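Side-chain contacts in replicase polyprotein 1a (Avian infectious bronchitis virus, PDB 3LD1), which is of uncertain function as the crystallised nsp2a fragment, though it probably serves the coronavirus replication programme as part of non-structural protein 2: residues 239-242 with 243-247; 154-157 with 158-161; 74-77 with 78-82; 89-93 with 94-98; 329-333 with 334-338. The protein carries 3 engineered substitutions. One frame throughout, in Å; residues are numbered along the deposited sequence.

Interaction 1 (239-242 with 243-247)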
loop_
_atom_site.group_PDB
_atom_site.type_symbol
_atom_site.label_atom_id
_atom_site.label_comp_id
_atom_site.label_asym_id
_atom_site.label_seq_id
_atom_site.Cartn_x
_atom_site.Cartn_y
_atom_site.Cartn_z
ATOM N N ALA A 239 0.478 -14.527 4.482
ATOM C CA ALA A 239 1.120 -15.621 3.838
ATOM C C ALA A 239 1.100 -16.812 4.779
ATOM O O ALA A 239 0.894 -17.938 4.348
ATOM C CB ALA A 239 2.523 -15.246 3.489
ATOM N N LYS A 240 1.308 -16.534 6.069
ATOM C CA LYS A 240 1.525 -17.545 7.066
ATOM C C LYS A 240 0.212 -18.344 7.210
ATOM O O LYS A 240 0.260 -19.564 7.215
ATOM C CB LYS A 240 1.910 -16.863 8.371
ATOM C CG LYS A 240 2.929 -17.597 9.208
ATOM C CD LYS A 240 3.051 -16.981 10.677
ATOM C CE LYS A 240 4.154 -17.746 11.559
ATOM N NZ LYS A 240 3.676 -19.085 12.104
ATOM N N PHE A 241 -0.937 -17.665 7.283
ATOM C CA PHE A 241 -2.253 -18.291 7.285
ATOM C C PHE A 241 -2.503 -19.099 6.011
ATOM O O PHE A 241 -3.279 -20.049 6.012
ATOM C CB PHE A 241 -3.286 -17.186 7.351
ATOM C CG PHE A 241 -4.747 -17.632 7.282
ATOM C CD1 PHE A 241 -5.347 -18.013 6.074
ATOM C CD2 PHE A 241 -5.580 -17.517 8.405
ATOM C CE1 PHE A 241 -6.788 -18.381 6.015
ATOM C CE2 PHE A 241 -6.975 -17.851 8.361
ATOM C CZ PHE A 241 -7.576 -18.303 7.160
ATOM N N PHE A 242 -1.900 -18.698 4.899
ATOM C CA PHE A 242 -2.124 -19.438 3.673
ATOM C C PHE A 242 -1.260 -20.643 3.654
ATOM O O PHE A 242 -1.718 -21.730 3.321
ATOM C CB PHE A 242 -1.890 -18.581 2.443
ATOM C CG PHE A 242 -3.103 -17.841 2.042
ATOM C CD1 PHE A 242 -3.968 -18.366 1.097
ATOM C CD2 PHE A 242 -3.421 -16.637 2.648
ATOM C CE1 PHE A 242 -5.150 -17.659 0.755
ATOM C CE2 PHE A 242 -4.558 -15.911 2.303
ATOM C CZ PHE A 242 -5.443 -16.403 1.374
ATOM N N GLU A 243 -0.017 -20.428 4.042
ATOM C CA GLU A 243 0.918 -21.467 4.333
ATOM C C GLU A 243 0.220 -22.653 5.019
ATOM O O GLU A 243 0.230 -23.758 4.509
ATOM C CB GLU A 243 1.997 -20.901 5.243
ATOM C CG GLU A 243 3.134 -21.840 5.458
ATOM C CD GLU A 243 3.877 -22.158 4.151
ATOM O OE1 GLU A 243 3.271 -22.005 3.051
ATOM O OE2 GLU A 243 5.076 -22.560 4.234
ATOM N N GLU A 244 -0.414 -22.404 6.148
ATOM C CA GLU A 244 -0.980 -23.447 6.990
ATOM C C GLU A 244 -2.286 -24.019 6.449
ATOM O O GLU A 244 -2.997 -24.783 7.121
ATOM C CB GLU A 244 -1.220 -22.843 8.381
ATOM C CG GLU A 244 0.101 -22.725 9.162
ATOM C CD GLU A 244 0.188 -21.501 10.070
ATOM O OE1 GLU A 244 -0.865 -20.883 10.476
ATOM O OE2 GLU A 244 1.369 -21.181 10.367
ATOM N N LEU A 245 -2.626 -23.623 5.244
ATOM C CA LEU A 245 -3.925 -23.982 4.746
ATOM C C LEU A 245 -3.771 -25.372 4.056
ATOM O O LEU A 245 -2.623 -25.754 3.635
ATOM C CB LEU A 245 -4.419 -22.841 3.861
ATOM C CG LEU A 245 -5.862 -22.291 3.981
ATOM C CD1 LEU A 245 -6.502 -22.254 5.336
ATOM C CD2 LEU A 245 -6.034 -20.910 3.296
ATOM N N PRO A 246 -4.874 -26.151 3.989
ATOM C CA PRO A 246 -4.787 -27.540 3.441
ATOM C C PRO A 246 -4.549 -27.550 1.930
ATOM O O PRO A 246 -5.182 -26.755 1.217
ATOM C CB PRO A 246 -6.171 -28.172 3.732
ATOM C CG PRO A 246 -7.120 -27.023 4.292
ATOM C CD PRO A 246 -6.251 -25.740 4.398
ATOM N N ASN A 247 -3.631 -28.401 1.451
ATOM C CA ASN A 247 -3.451 -28.662 0.023
ATOM C C ASN A 247 -4.613 -29.414 -0.659
ATOM O O ASN A 247 -5.263 -30.252 -0.044
ATOM C CB ASN A 247 -2.166 -29.417 -0.166
ATOM C CG ASN A 247 -0.936 -28.515 -0.058
ATOM O OD1 ASN A 247 -1.045 -27.316 0.181
ATOM N ND2 ASN A 247 0.252 -29.095 -0.282
#
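A239 O takes two N-H groups at the end of helix 232-243: E243 N at 2.7 Å, almost straight, and, within the turn, a weaker bond from F242 N. The next carbonyl continues the pattern, E244 N donating to K240 O at 3.1 Å. Then the register tightens, because L245 N turns back to F242 O at 2.8 Å from above the carbonyl plane, where no lone pair points. E244 is the first residue to leave helical angles.

Two side-chain contacts follow this backbone. On one side, K240 and E244 form a salt bridge, NZ to OE2 3.6 Å; the lysine chain bends at its last torsion (chi4 -78°), which turns the amine toward the carboxylate. On another, L245 CD2 sits 3.8 Å from F241 CE1 and 3.9 Å from F242 CD1, touching both rings. The F242 ring is the buried one, meeting F260 edge-to-face and lying against strand 220-223.

K253 collects the oxygens beyond the helix, its NZ bonded to E243 O, L245 O and N247 OD1. Since K240 and E244 are exposed, their long ion pair is probably worth only a modest attraction, while the grouped carbonyls would suit the positive charge of K253.

Interaction 2 (154-157 with 158-161)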
loop_
_atom_site.group_PDB
_atom_site.type_symbol
_atom_site.label_atom_id
_atom_site.label_comp_id
_atom_site.label_asym_id
_atom_site.label_seq_id
_atom_site.Cartn_x
_atom_site.Cartn_y
_atom_site.Cartn_z
ATOM N N VAL A 154 -7.059 3.181 4.630
ATOM C CA VAL A 154 -6.337 2.077 4.026
ATOM C C VAL A 154 -7.049 0.754 4.316
ATOM O O VAL A 154 -7.280 -0.053 3.390
ATOM C CB VAL A 154 -4.888 2.057 4.473
ATOM C CG1 VAL A 154 -4.199 0.790 4.053
ATOM C CG2 VAL A 154 -4.206 3.255 3.930
ATOM N N THR A 155 -7.409 0.527 5.589
ATOM C CA THR A 155 -8.173 -0.666 5.942
ATOM C C THR A 155 -9.321 -0.845 4.950
ATOM O O THR A 155 -9.371 -1.836 4.231
ATOM C CB THR A 155 -8.703 -0.555 7.312
ATOM O OG1 THR A 155 -7.580 -0.432 8.176
ATOM C CG2 THR A 155 -9.549 -1.819 7.695
ATOM N N ALA A 156 -10.201 0.151 4.895
ATOM C CA ALA A 156 -11.264 0.207 3.892
ATOM C C ALA A 156 -10.851 -0.164 2.453
ATOM O O ALA A 156 -11.367 -1.104 1.913
ATOM C CB ALA A 156 -11.984 1.546 3.924
ATOM N N LYS A 157 -9.970 0.570 1.814
ATOM C CA LYS A 157 -9.551 0.199 0.472
ATOM C C LYS A 157 -9.159 -1.296 0.349
ATOM O O LYS A 157 -9.222 -1.862 -0.749
ATOM C CB LYS A 157 -8.380 1.066 0.011
ATOM C CG LYS A 157 -8.621 2.601 -0.013
ATOM C CD LYS A 157 -7.363 3.395 -0.530
ATOM C CE LYS A 157 -7.627 4.887 -0.632
ATOM N NZ LYS A 157 -6.497 5.488 -1.336
ATOM N N VAL A 158 -8.751 -1.927 1.462
ATOM C CA VAL A 158 -8.291 -3.318 1.446
ATOM C C VAL A 158 -9.474 -4.253 1.241
ATOM O O VAL A 158 -9.532 -4.964 0.223
ATOM C CB VAL A 158 -7.427 -3.684 2.679
ATOM C CG1 VAL A 158 -7.309 -5.132 2.815
ATOM C CG2 VAL A 158 -6.057 -3.119 2.544
ATOM N N MET A 159 -10.423 -4.237 2.172
ATOM C CA MET A 159 -11.695 -4.889 1.927
ATOM C C MET A 159 -12.211 -4.601 0.509
ATOM O O MET A 159 -12.531 -5.539 -0.222
ATOM C CB MET A 159 -12.735 -4.512 2.978
ATOM C CG MET A 159 -12.498 -3.126 3.583
ATOM S SD MET A 159 -13.876 -2.202 4.390
ATOM C CE MET A 159 -14.943 -1.644 3.006
ATOM N N ASP A 160 -12.280 -3.345 0.083
ATOM C CA ASP A 160 -12.886 -3.098 -1.227
ATOM C C ASP A 160 -12.215 -3.939 -2.301
ATOM O O ASP A 160 -12.874 -4.776 -2.908
ATOM C CB ASP A 160 -13.024 -1.601 -1.591
ATOM C CG ASP A 160 -14.185 -0.885 -0.786
ATOM O OD1 ASP A 160 -14.902 -1.579 0.029
ATOM O OD2 ASP A 160 -14.376 0.372 -0.968
ATOM N N ALA A 161 -10.914 -3.760 -2.485
ATOM C CA ALA A 161 -10.095 -4.635 -3.318
ATOM C C ALA A 161 -10.398 -6.151 -3.179
ATOM O O ALA A 161 -10.479 -6.859 -4.186
ATOM C CB ALA A 161 -8.614 -4.369 -3.077
#
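V158 N lies between two carbonyls of the preceding turn, giving a weak bond to V154 O and a shorter one to T155 O at 2.8 Å. The latter comes from above the carbonyl plane, a three-residue spacing beside the weak four-residue bond, within a run that stays helical. The V158 side chain rests over the same two oxygens: CB is 3.1 Å from T155 O, and CG2 is 3.4 Å from V154 O. With CG1 anti to the backbone N (chi1 164°), CG2 is left beside that N, which is what lays it along the V154 carbonyl.

M159 comes next, and its N-H makes a weak bond to T155 O. The exact placing of its side chain is doubtful, so little rests on it beyond a loose apolar contact in which SD approaches A156 CB at 4.2 Å, a methionine lying near an alanine of the preceding turn.

D160 is exposed, and its backbone N donates to A156 O, an oxygen whose position is itself less certain. A161 closes the run with a sounder bond, N to K157 O at 3.1 Å, and its CB stands 3.5 Å from that same oxygen.

All of this lies near the end of the long helix 140-162. T155 turns its hydroxyl back to V151 O and packs on I177 of helix 174-185; V154 meets F181 of that helix and F226 of a loop. F170 of helix 167-170 covers T155 and M159, while A161 rests on I212, ahead of strand 214-217.

Interaction 3 (74-77 with 78-82)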
loop_
_atom_site.group_PDB
_atom_site.type_symbol
_atom_site.label_atom_id
_atom_site.label_comp_id
_atom_site.label_asym_id
_atom_site.label_seq_id
_atom_site.Cartn_x
_atom_site.Cartn_y
_atom_site.Cartn_z
ATOM N N LYS A 74 18.098 38.522 5.250
ATOM C CA LYS A 74 17.085 38.051 6.184
ATOM C C LYS A 74 17.327 36.571 6.483
ATOM O O LYS A 74 17.407 35.749 5.572
ATOM C CB LYS A 74 15.699 38.294 5.629
ATOM C CG LYS A 74 15.474 39.737 5.207
ATOM C CD LYS A 74 14.031 39.972 4.845
ATOM C CE LYS A 74 13.691 41.443 4.814
ATOM N NZ LYS A 74 13.751 41.818 3.393
ATOM N N VAL A 75 17.463 36.261 7.767
ATOM C CA VAL A 75 17.814 34.920 8.264
ATOM C C VAL A 75 16.759 34.258 9.230
ATOM O O VAL A 75 16.415 34.835 10.259
ATOM C CB VAL A 75 19.195 34.929 9.032
ATOM C CG1 VAL A 75 19.540 33.529 9.547
ATOM C CG2 VAL A 75 20.310 35.479 8.182
ATOM N N LEU A 76 16.317 33.036 8.908
ATOM C CA LEU A 76 15.566 32.163 9.810
ATOM C C LEU A 76 16.535 31.215 10.543
ATOM O O LEU A 76 17.120 30.299 9.943
ATOM C CB LEU A 76 14.507 31.421 9.002
ATOM C CG LEU A 76 13.370 30.878 9.835
ATOM C CD1 LEU A 76 12.523 32.018 10.443
ATOM C CD2 LEU A 76 12.497 29.936 9.002
ATOM N N LYS A 77 16.744 31.479 11.827
ATOM C CA LYS A 77 17.651 30.716 12.629
ATOM C C LYS A 77 16.942 29.647 13.449
ATOM O O LYS A 77 15.731 29.703 13.605
ATOM C CB LYS A 77 18.359 31.673 13.567
ATOM C CG LYS A 77 19.175 32.746 12.779
ATOM C CD LYS A 77 20.214 33.532 13.642
ATOM C CE LYS A 77 19.502 34.324 14.799
ATOM N NZ LYS A 77 19.535 35.825 14.600
ATOM N N ALA A 78 17.705 28.687 13.973
ATOM C CA ALA A 78 17.244 27.648 14.893
ATOM C C ALA A 78 16.371 28.135 16.042
ATOM O O ALA A 78 15.485 27.427 16.519
ATOM C CB ALA A 78 18.441 26.881 15.457
ATOM N N THR A 79 16.599 29.355 16.493
ATOM C CA THR A 79 15.861 29.893 17.644
ATOM C C THR A 79 14.696 30.859 17.302
ATOM O O THR A 79 13.978 31.330 18.210
ATOM C CB THR A 79 16.873 30.531 18.602
ATOM O OG1 THR A 79 17.895 31.184 17.837
ATOM C CG2 THR A 79 17.536 29.419 19.459
ATOM N N SER A 80 14.476 31.108 16.006
ATOM C CA SER A 80 13.380 31.957 15.560
ATOM C C SER A 80 12.004 31.464 15.986
ATOM O O SER A 80 11.832 30.247 16.145
ATOM C CB SER A 80 13.375 31.981 14.062
ATOM O OG SER A 80 14.608 32.423 13.649
ATOM N N LYS A 81 11.019 32.368 16.089
ATOM C CA LYS A 81 9.639 32.046 16.495
ATOM C C LYS A 81 8.708 32.143 15.308
ATOM O O LYS A 81 9.153 32.454 14.222
ATOM C CB LYS A 81 9.135 33.024 17.564
ATOM C CG LYS A 81 9.827 32.945 18.895
ATOM C CD LYS A 81 9.376 31.719 19.714
ATOM C CE LYS A 81 10.400 30.578 19.525
ATOM N NZ LYS A 81 11.263 30.491 20.718
ATOM N N LEU A 82 7.413 31.875 15.508
ATOM C CA LEU A 82 6.458 32.189 14.438
ATOM C C LEU A 82 6.547 33.673 14.076
ATOM O O LEU A 82 6.430 34.024 12.906
ATOM C CB LEU A 82 4.989 31.835 14.791
ATOM C CG LEU A 82 4.015 31.961 13.570
ATOM C CD1 LEU A 82 4.542 31.264 12.328
ATOM C CD2 LEU A 82 2.619 31.496 13.723
#
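S80 holds OG beside its own backbone N and anti to its carbonyl carbon, a rotation (chi1 -57°) that puts the hydroxyl on the same side as the amide N-H, both facing K77 O. That one carbonyl accepts both: OG donates at 2.9 Å and N at 3.1 Å, the two arriving from the same face of the carbonyl plane. They differ in how they come in. The hydroxyl is tilted moderately from the plane, while the amide stands well above it, away from any lone pair, although its N-H points fairly straight at the oxygen (161°). Two donors from a single residue fix the K77 carbonyl and also settle the rotation of the serine side chain.

L76 adds an apolar touch from the strand before the turn. Its CG lies anti to the backbone N (chi1 -160°), and CD1 then extends forward to meet S80 CB at 3.7 Å, with OG of the same serine nearly as close at 3.8 Å. The methyl thus lies against the root of the serine, beside the bonded hydroxyl. L76 itself is buried and also packs on L15 and L19 of helix 13-20. K77 shows S80 little more than its CB, 3.8 Å from OG, as its exposed chain bends away from the turn.

Beyond the turn, K81 occupies the N-cap position of helix 82-89 and its N is bonded to the carboxylate of D84. The whole is a type I beta turn from K77 to S80, reinforced by the serine hydroxyl, joining edge strand 74-76 to the following helix.

Interaction 4 (89-93 with 94-98)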
loop_
_atom_site.group_PDB
_atom_site.type_symbol
_atom_site.label_atom_id
_atom_site.label_comp_id
_atom_site.label_asym_id
_atom_site.label_seq_id
_atom_site.Cartn_x
_atom_site.Cartn_y
_atom_site.Cartn_z
ATOM N N PHE A 89 7.546 36.674 6.057
ATOM C CA PHE A 89 6.649 36.087 5.017
ATOM C C PHE A 89 5.238 36.638 4.990
ATOM O O PHE A 89 4.532 36.548 3.960
ATOM C CB PHE A 89 6.630 34.557 5.058
ATOM C CG PHE A 89 7.952 33.911 4.697
ATOM C CD1 PHE A 89 8.929 33.723 5.647
ATOM C CD2 PHE A 89 8.200 33.475 3.414
ATOM C CE1 PHE A 89 10.166 33.154 5.349
ATOM C CE2 PHE A 89 9.448 32.880 3.080
ATOM C CZ PHE A 89 10.428 32.722 4.032
ATOM N N GLY A 90 4.854 37.291 6.075
ATOM C CA GLY A 90 3.477 37.665 6.287
ATOM C C GLY A 90 2.875 36.507 7.047
ATOM O O GLY A 90 3.607 35.686 7.605
ATOM N N VAL A 91 1.548 36.437 7.065
ATOM C CA VAL A 91 0.804 35.539 7.898
ATOM C C VAL A 91 0.295 34.447 6.992
ATOM O O VAL A 91 -0.115 34.719 5.863
ATOM C CB VAL A 91 -0.402 36.235 8.563
ATOM C CG1 VAL A 91 -1.233 35.227 9.438
ATOM C CG2 VAL A 91 0.082 37.324 9.447
ATOM N N SER A 92 0.381 33.212 7.507
ATOM C CA SER A 92 -0.208 32.042 6.906
ATOM C C SER A 92 -1.311 31.537 7.816
ATOM O O SER A 92 -1.064 31.231 8.931
ATOM C CB SER A 92 0.842 30.945 6.701
ATOM O OG SER A 92 0.151 29.734 6.410
ATOM N N PRO A 93 -2.540 31.445 7.331
ATOM C CA PRO A 93 -3.606 31.105 8.321
ATOM C C PRO A 93 -3.407 29.667 8.820
ATOM O O PRO A 93 -3.538 29.349 10.042
ATOM C CB PRO A 93 -4.956 31.301 7.530
ATOM C CG PRO A 93 -4.571 32.019 6.188
ATOM C CD PRO A 93 -3.050 31.677 5.953
ATOM N N PHE A 94 -3.057 28.813 7.878
ATOM C CA PHE A 94 -2.616 27.470 8.216
ATOM C C PHE A 94 -1.491 27.396 9.315
ATOM O O PHE A 94 -1.688 26.751 10.383
ATOM C CB PHE A 94 -2.227 26.747 6.934
ATOM C CG PHE A 94 -1.842 25.294 7.125
ATOM C CD1 PHE A 94 -2.504 24.462 8.062
ATOM C CD2 PHE A 94 -0.849 24.720 6.336
ATOM C CE1 PHE A 94 -2.152 23.045 8.201
ATOM C CE2 PHE A 94 -0.482 23.333 6.506
ATOM C CZ PHE A 94 -1.136 22.515 7.438
ATOM N N ALA A 95 -0.334 27.997 9.070
ATOM C CA ALA A 95 0.679 28.056 10.117
ATOM C C ALA A 95 0.040 28.429 11.460
ATOM O O ALA A 95 0.251 27.756 12.439
ATOM C CB ALA A 95 1.820 29.052 9.778
ATOM N N ARG A 96 -0.799 29.456 11.513
ATOM C CA ARG A 96 -1.347 29.824 12.826
ATOM C C ARG A 96 -2.172 28.762 13.485
ATOM O O ARG A 96 -2.028 28.598 14.694
ATOM C CB ARG A 96 -2.057 31.173 12.855
ATOM C CG ARG A 96 -1.111 32.308 12.387
ATOM C CD ARG A 96 -1.800 33.636 12.601
ATOM N NE ARG A 96 -0.802 34.616 12.959
ATOM C CZ ARG A 96 -1.041 35.910 13.048
ATOM N NH1 ARG A 96 -2.249 36.373 12.783
ATOM N NH2 ARG A 96 -0.066 36.729 13.383
ATOM N N LYS A 97 -2.979 28.023 12.729
ATOM C CA LYS A 97 -3.695 26.914 13.326
ATOM C C LYS A 97 -2.686 25.859 13.828
ATOM O O LYS A 97 -2.839 25.266 14.925
ATOM C CB LYS A 97 -4.661 26.330 12.330
ATOM C CG LYS A 97 -5.600 27.397 11.825
ATOM C CD LYS A 97 -6.868 26.835 11.075
ATOM C CE LYS A 97 -6.475 26.033 9.812
ATOM N NZ LYS A 97 -7.549 25.650 8.726
ATOM N N TYR A 98 -1.600 25.699 13.079
ATOM C CA TYR A 98 -0.628 24.762 13.465
ATOM C C TYR A 98 0.018 25.170 14.748
ATOM O O TYR A 98 0.371 24.259 15.573
ATOM C CB TYR A 98 0.401 24.545 12.350
ATOM C CG TYR A 98 1.682 23.782 12.724
ATOM C CD1 TYR A 98 1.696 22.361 12.820
ATOM C CD2 TYR A 98 2.912 24.477 12.931
ATOM C CE1 TYR A 98 2.917 21.644 13.126
ATOM C CE2 TYR A 98 4.130 23.763 13.242
ATOM C CZ TYR A 98 4.121 22.359 13.325
ATOM O OH TYR A 98 5.297 21.662 13.636
#
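Serine N-capping starts helix 93-103: S92 occupies the cap, and its OG accepts from A95 N at 3.2 Å along a nearly straight line (168°). The hydroxyl is anti to its own backbone N (chi1 166°), which carries it forward over the first turn. The S92 and A95 CB atoms also meet, at 3.7 Å. Regular helical bonding begins at once, with R96 N bonded to S92 O at 3.1 Å and K97 N to P93 O at 3.0 Å, the second in the carbonyl plane. P93, in the first turn, has no N-H to satisfy.

V91, just before the cap, packs on R96 of the first turn. Their side chains cross at about a right angle. V91 CG1 lies 3.6 Å from R96 CD and stands over one face of the guanidinium, 3.4 Å above its plane and toward the rim. A salt bridge from R96 NH2 to E86 helps fix the group under the valine and ties this helix to helix 82-89.

K97 reaches E130 of helix 128-134 through another salt bridge. F94 packs on L134 of that same helix and also meets the ring of F21, just after helix 13-20.

Interaction 5 (329-333 with 334-338); sequences VFKSG and DRFYA
F330 and Y337 form a hydrogen-bonded pair of the antiparallel hairpin, on the same face of it, their rings nearly parallel, 29° between planes, but slid so far apart that they barely overlap, centroids 5.4 Å from each other. The real touch is Y337 CB above the face of the F330 ring, a CH-pi contact 3.8 Å from its centroid. F330 can offer that face because its CG sits between the backbone N and the carbonyl carbon (chi1 63°), folding the ring back over the partner strand. One edge of the tyrosine ring meets S332: S332 CB is 3.3 Å from Y337 CE1, near the ring plane. Y337 OH lies over the centre of the R335 guanidinium.

The opposite surface of the hairpin carries K331 and F336, a non-hydrogen-bonded pair. The extended lysine crosses the phenyl ring, and K331 CG rests over its face, 3.8 Å from the centroid, in a second CH-pi contact. Next along, V329 CG2 meets A338 CB at 4.1 Å, close to W318 of strand 316-322.

Backbone bonds tie the strands: F330 N to Y337 O at 2.8 Å, Y337 N to F330 O at 2.6 Å, and S332 N to R335 O at 2.7 Å; the return bond from R335 N is weak. G333, with positive phi, and D334 form the corners of a type II' turn, making this a classic two-residue beta hairpin.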
loop_
_atom_site.group_PDB
_atom_site.type_symbol
_atom_site.label_atom_id
_atom_site.label_comp_id
_atom_site.label_asym_id
_atom_site.label_seq_id
_atom_site.Cartn_x
_atom_site.Cartn_y
_atom_site.Cartn_z
ATOM N N VAL A 329 -6.493 -29.131 -21.154
ATOM C CA VAL A 329 -5.628 -30.222 -21.451
ATOM C C VAL A 329 -5.006 -29.846 -22.822
ATOM O O VAL A 329 -5.693 -29.378 -23.743
ATOM C CB VAL A 329 -6.522 -31.499 -21.346
ATOM C CG1 VAL A 329 -7.098 -31.995 -22.665
ATOM C CG2 VAL A 329 -5.915 -32.505 -20.585
ATOM N N PHE A 330 -3.693 -29.997 -22.939
ATOM C CA PHE A 330 -3.020 -29.718 -24.172
ATOM C C PHE A 330 -1.915 -30.729 -24.448
ATOM O O PHE A 330 -1.430 -31.347 -23.536
ATOM C CB PHE A 330 -2.466 -28.293 -24.163
ATOM C CG PHE A 330 -1.417 -28.013 -23.124
ATOM C CD1 PHE A 330 -1.776 -27.638 -21.846
ATOM C CD2 PHE A 330 -0.069 -28.016 -23.464
ATOM C CE1 PHE A 330 -0.804 -27.292 -20.895
ATOM C CE2 PHE A 330 0.942 -27.670 -22.533
ATOM C CZ PHE A 330 0.567 -27.325 -21.247
ATOM N N LYS A 331 -1.528 -30.851 -25.725
ATOM C CA LYS A 331 -0.456 -31.719 -26.244
ATOM C C LYS A 331 0.823 -30.901 -26.587
ATOM O O LYS A 331 0.762 -29.809 -27.128
ATOM C CB LYS A 331 -0.984 -32.424 -27.501
ATOM C CG LYS A 331 -0.337 -33.773 -27.858
ATOM C CD LYS A 331 -0.750 -34.313 -29.260
ATOM C CE LYS A 331 0.061 -35.642 -29.595
ATOM N NZ LYS A 331 -0.075 -36.138 -30.999
ATOM N N SER A 332 1.985 -31.438 -26.253
ATOM C CA SER A 332 3.247 -30.724 -26.376
ATOM C C SER A 332 4.322 -31.701 -26.859
ATOM O O SER A 332 4.916 -32.442 -26.043
ATOM C CB SER A 332 3.638 -30.142 -25.027
ATOM O OG SER A 332 4.322 -28.938 -25.224
ATOM N N GLY A 333 4.537 -31.721 -28.183
ATOM C CA GLY A 333 5.239 -32.817 -28.790
ATOM C C GLY A 333 4.376 -34.068 -28.677
ATOM O O GLY A 333 3.171 -34.088 -29.092
ATOM N N ASP A 334 4.956 -35.139 -28.108
ATOM C CA ASP A 334 4.192 -36.413 -28.089
ATOM C C ASP A 334 3.422 -36.531 -26.803
ATOM O O ASP A 334 2.615 -37.465 -26.676
ATOM C CB ASP A 334 5.050 -37.678 -28.281
ATOM C CG ASP A 334 6.378 -37.418 -29.046
ATOM O OD1 ASP A 334 7.424 -37.906 -28.520
ATOM O OD2 ASP A 334 6.395 -36.745 -30.132
ATOM N N ARG A 335 3.662 -35.580 -25.887
ATOM C CA ARG A 335 3.182 -35.600 -24.502
ATOM C C ARG A 335 1.946 -34.730 -24.242
ATOM O O ARG A 335 1.721 -33.723 -24.901
ATOM C CB ARG A 335 4.268 -35.056 -23.589
ATOM C CG ARG A 335 5.629 -35.594 -23.874
ATOM C CD ARG A 335 5.833 -36.798 -23.069
ATOM N NE ARG A 335 5.593 -36.401 -21.697
ATOM C CZ ARG A 335 6.465 -35.778 -20.911
ATOM N NH1 ARG A 335 7.700 -35.502 -21.340
ATOM N NH2 ARG A 335 6.100 -35.452 -19.683
ATOM N N PHE A 336 1.204 -35.086 -23.195
ATOM C CA PHE A 336 0.039 -34.333 -22.803
ATOM C C PHE A 336 0.163 -33.671 -21.480
ATOM O O PHE A 336 0.859 -34.130 -20.576
ATOM C CB PHE A 336 -1.164 -35.221 -22.757
ATOM C CG PHE A 336 -1.711 -35.568 -24.095
ATOM C CD1 PHE A 336 -1.356 -36.778 -24.719
ATOM C CD2 PHE A 336 -2.573 -34.697 -24.749
ATOM C CE1 PHE A 336 -1.870 -37.134 -26.003
ATOM C CE2 PHE A 336 -3.099 -35.016 -26.064
ATOM C CZ PHE A 336 -2.754 -36.246 -26.689
ATOM N N TYR A 337 -0.587 -32.589 -21.358
ATOM C CA TYR A 337 -0.651 -31.895 -20.101
ATOM C C TYR A 337 -2.034 -31.358 -19.693
ATOM O O TYR A 337 -2.938 -31.200 -20.517
ATOM C CB TYR A 337 0.354 -30.794 -20.113
ATOM C CG TYR A 337 1.704 -31.264 -20.464
ATOM C CD1 TYR A 337 2.113 -31.302 -21.805
ATOM C CD2 TYR A 337 2.625 -31.630 -19.467
ATOM C CE1 TYR A 337 3.402 -31.681 -22.150
ATOM C CE2 TYR A 337 3.902 -32.010 -19.807
ATOM C CZ TYR A 337 4.276 -32.019 -21.155
ATOM O OH TYR A 337 5.538 -32.402 -21.538
ATOM N N ALA A 338 -2.176 -31.109 -18.395
ATOM C CA ALA A 338 -3.418 -30.542 -17.906
ATOM C C ALA A 338 -3.150 -29.274 -17.107
ATOM O O ALA A 338 -2.052 -29.114 -16.478
ATOM C CB ALA A 338 -4.157 -31.538 -17.047
#

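The five contacts are strung along an elongated chain, and each is local, made between neighbouring residues of the chain. Interactions 3 and 4 are the only two that touch: L82 CD2 packs against R96 CG at 4.0 Å, so the start of helix 82-89 meets the first turn of helix 93-103. Interaction 2 lies nearest the middle, its centre about 10 Å from that of the chain, and interaction 1 follows with nearest atoms about 11 Å away. Interaction 5 lies far off, its centre about 76 Å from that of interaction 3, with the chain's centre between them. No ligand or active site links the five.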